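CalS11 (Micromonospora echinospora, PDB 3TOS) is a methyltransferase of calicheamicin biosynthesis that binds S-adenosyl-L-homocysteine and probably acts on an oxygen of its substrate. Local coordinates at residues E169-Y174 against E201-Y206. Residues are numbered along the deposited sequence; the frame is centred on the assembly and turned at random.
Sequences ETVPRY and EAIRPY
A202 meets V171 and P172 across the contact, and A202 O lies at the edge of the Y206 ring, in the ring plane, 3.7 Å from Y206 CD2. E169 O lies over one face of the R173 guanidinium, off centre; this rests on one of two modelled conformers and is less certain. Both segments belong to the Rossmann-like fold of class I methyltransferases, with strand order 3-2-1-4-5-7-6. Helix 167-177 follows strand 160-164, and helix 193-203 follows strand 183-188. The two helices lie side by side against the sheet, and V171 and I203 both touch F76 of strand 72-76.

The contact is small and apolar, burying 105 Å². V171 CG1 is anti to the backbone N (chi1 171°), which carries this methyl across to A202 CB at 4.1 Å. The same methyl reaches I203 CG2, at 4.4 Å. The far end of the I203 side chain turns from the contact, and the residue packs on I183, A186 and F188. V171 does not itself touch the bound S-adenosyl-L-homocysteine, about 8 Å from its side chain; the link is V167, a binding residue one turn earlier, whose side chain is about 4 Å from that of V171. P172 has no N-H to give to the preceding turn, and the helix is kinked there. Its ring meets helix 193-203 on the more exposed side, with P172 CG 4.3 Å from A202 CB.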
loop_
_atom_site.group_PDB
_atom_site.type_symbol
_atom_site.label_atom_id
_atom_site.label_comp_id
_atom_site.label_asym_id
_atom_site.label_seq_id
_atom_site.Cartn_x
_atom_site.Cartn_y
_atom_site.Cartn_z
ATOM N N GLU B 169 -42.510 -0.875 20.740
ATOM C CA GLU B 169 -43.481 0.147 20.251
ATOM C C GLU B 169 -42.798 1.428 19.783
ATOM O O GLU B 169 -43.180 2.046 18.751
ATOM C CB GLU B 169 -44.508 0.450 21.351
ATOM C CG GLU B 169 -45.574 -0.630 21.522
ATOM C CD GLU B 169 -45.092 -2.029 22.050
ATOM O OE1 GLU B 169 -44.585 -2.167 23.200
ATOM O OE2 GLU B 169 -45.299 -3.025 21.312
ATOM N N THR B 170 -41.814 1.885 20.574
ATOM C CA THR B 170 -41.307 3.243 20.367
ATOM C C THR B 170 -40.352 3.313 19.179
ATOM O O THR B 170 -40.221 4.368 18.592
ATOM C CB THR B 170 -40.571 3.763 21.599
ATOM O OG1 THR B 170 -39.450 2.919 21.851
ATOM C CG2 THR B 170 -41.472 3.777 22.833
ATOM N N VAL B 171 -39.648 2.212 18.824
ATOM C CA VAL B 171 -38.720 2.274 17.679
ATOM C C VAL B 171 -39.476 2.317 16.353
ATOM O O VAL B 171 -39.254 3.196 15.551
ATOM C CB VAL B 171 -37.590 1.174 17.726
ATOM C CG1 VAL B 171 -36.788 1.144 16.379
ATOM C CG2 VAL B 171 -36.637 1.508 18.903
ATOM N N PRO B 172 -40.483 1.417 16.152
ATOM C CA PRO B 172 -41.330 1.565 14.940
ATOM C C PRO B 172 -42.029 2.936 14.867
ATOM O O PRO B 172 -42.123 3.498 13.778
ATOM C CB PRO B 172 -42.360 0.436 15.131
ATOM C CG PRO B 172 -41.506 -0.656 15.829
ATOM C CD PRO B 172 -40.748 0.150 16.854
ATOM N N ARG B 173 -42.489 3.466 16.002
ATOM C CA ARG B 173 -43.168 4.759 16.021
ATOM C C ARG B 173 -42.215 5.884 15.620
ATOM O O ARG B 173 -42.566 6.745 14.788
ATOM C CB ARG B 173 -43.790 5.000 17.418
ATOM C CG ARG B 173 -44.455 6.394 17.582
ATOM C CD ARG B 173 -45.034 6.593 19.015
ATOM N NE ARG B 173 -45.972 5.513 19.330
ATOM C CZ ARG B 173 -45.849 4.590 20.302
ATOM N NH1 ARG B 173 -46.786 3.653 20.398
ATOM N NH2 ARG B 173 -44.819 4.578 21.173
ATOM N N TYR B 174 -41.019 5.889 16.217
ATOM C CA TYR B 174 -39.998 6.902 15.889
ATOM C C TYR B 174 -39.701 6.866 14.400
ATOM O O TYR B 174 -39.643 7.887 13.719
ATOM C CB TYR B 174 -38.696 6.677 16.717
ATOM C CG TYR B 174 -37.650 7.720 16.353
ATOM C CD1 TYR B 174 -37.583 8.898 16.995
ATOM C CD2 TYR B 174 -36.844 7.528 15.222
ATOM C CE1 TYR B 174 -36.623 9.842 16.636
ATOM C CE2 TYR B 174 -35.946 8.444 14.786
ATOM C CZ TYR B 174 -35.832 9.623 15.501
ATOM O OH TYR B 174 -34.974 10.588 15.054
ATOM N N GLU B 201 -35.352 -6.011 13.335
ATOM C CA GLU B 201 -36.326 -6.080 12.178
ATOM C C GLU B 201 -36.761 -4.664 11.717
ATOM O O GLU B 201 -36.871 -4.396 10.495
ATOM C CB GLU B 201 -37.539 -6.923 12.594
ATOM C CG GLU B 201 -37.209 -8.376 12.665
ATOM C CD GLU B 201 -38.177 -9.189 13.491
ATOM O OE1 GLU B 201 -39.013 -8.617 14.231
ATOM O OE2 GLU B 201 -38.057 -10.446 13.439
ATOM N N ALA B 202 -37.020 -3.792 12.686
ATOM C CA ALA B 202 -37.479 -2.426 12.413
ATOM C C ALA B 202 -36.423 -1.531 11.711
ATOM O O ALA B 202 -36.789 -0.738 10.822
ATOM C CB ALA B 202 -37.933 -1.741 13.756
ATOM N N ILE B 203 -35.148 -1.655 12.110
ATOM C CA ILE B 203 -34.164 -0.716 11.602
ATOM C C ILE B 203 -33.657 -1.074 10.207
ATOM O O ILE B 203 -33.068 -0.212 9.546
ATOM C CB ILE B 203 -32.945 -0.544 12.541
ATOM C CG1 ILE B 203 -32.143 -1.846 12.634
ATOM C CG2 ILE B 203 -33.359 0.007 13.893
ATOM C CD1 ILE B 203 -30.788 -1.657 13.321
ATOM N N ARG B 204 -33.913 -2.297 9.734
ATOM C CA ARG B 204 -33.300 -2.738 8.502
ATOM C C ARG B 204 -33.496 -1.803 7.300
ATOM O O ARG B 204 -32.528 -1.589 6.570
ATOM C CB ARG B 204 -33.778 -4.170 8.127
ATOM C CG ARG B 204 -32.899 -4.825 7.104
ATOM C CD ARG B 204 -33.240 -6.263 6.858
ATOM N NE ARG B 204 -32.395 -6.740 5.790
ATOM C CZ ARG B 204 -32.200 -8.026 5.550
ATOM N NH1 ARG B 204 -32.820 -8.931 6.323
ATOM N NH2 ARG B 204 -31.406 -8.393 4.549
ATOM N N PRO B 205 -34.724 -1.230 7.100
ATOM C CA PRO B 205 -34.885 -0.441 5.855
ATOM C C PRO B 205 -34.135 0.892 5.899
ATOM O O PRO B 205 -34.072 1.607 4.897
ATOM C CB PRO B 205 -36.418 -0.249 5.741
ATOM C CG PRO B 205 -37.030 -1.218 6.661
ATOM C CD PRO B 205 -36.012 -1.474 7.770
ATOM N N TYR B 206 -33.544 1.227 7.061
ATOM C CA TYR B 206 -32.949 2.565 7.233
ATOM C C TYR B 206 -31.436 2.508 7.273
ATOM O O TYR B 206 -30.778 3.524 7.409
ATOM C CB TYR B 206 -33.494 3.250 8.510
ATOM C CG TYR B 206 -34.990 3.355 8.421
ATOM C CD1 TYR B 206 -35.585 4.473 7.807
ATOM C CD2 TYR B 206 -35.820 2.352 8.950
ATOM C CE1 TYR B 206 -36.981 4.564 7.691
ATOM C CE2 TYR B 206 -37.188 2.450 8.823
ATOM C CZ TYR B 206 -37.770 3.540 8.219
ATOM O OH TYR B 206 -39.149 3.606 8.089
#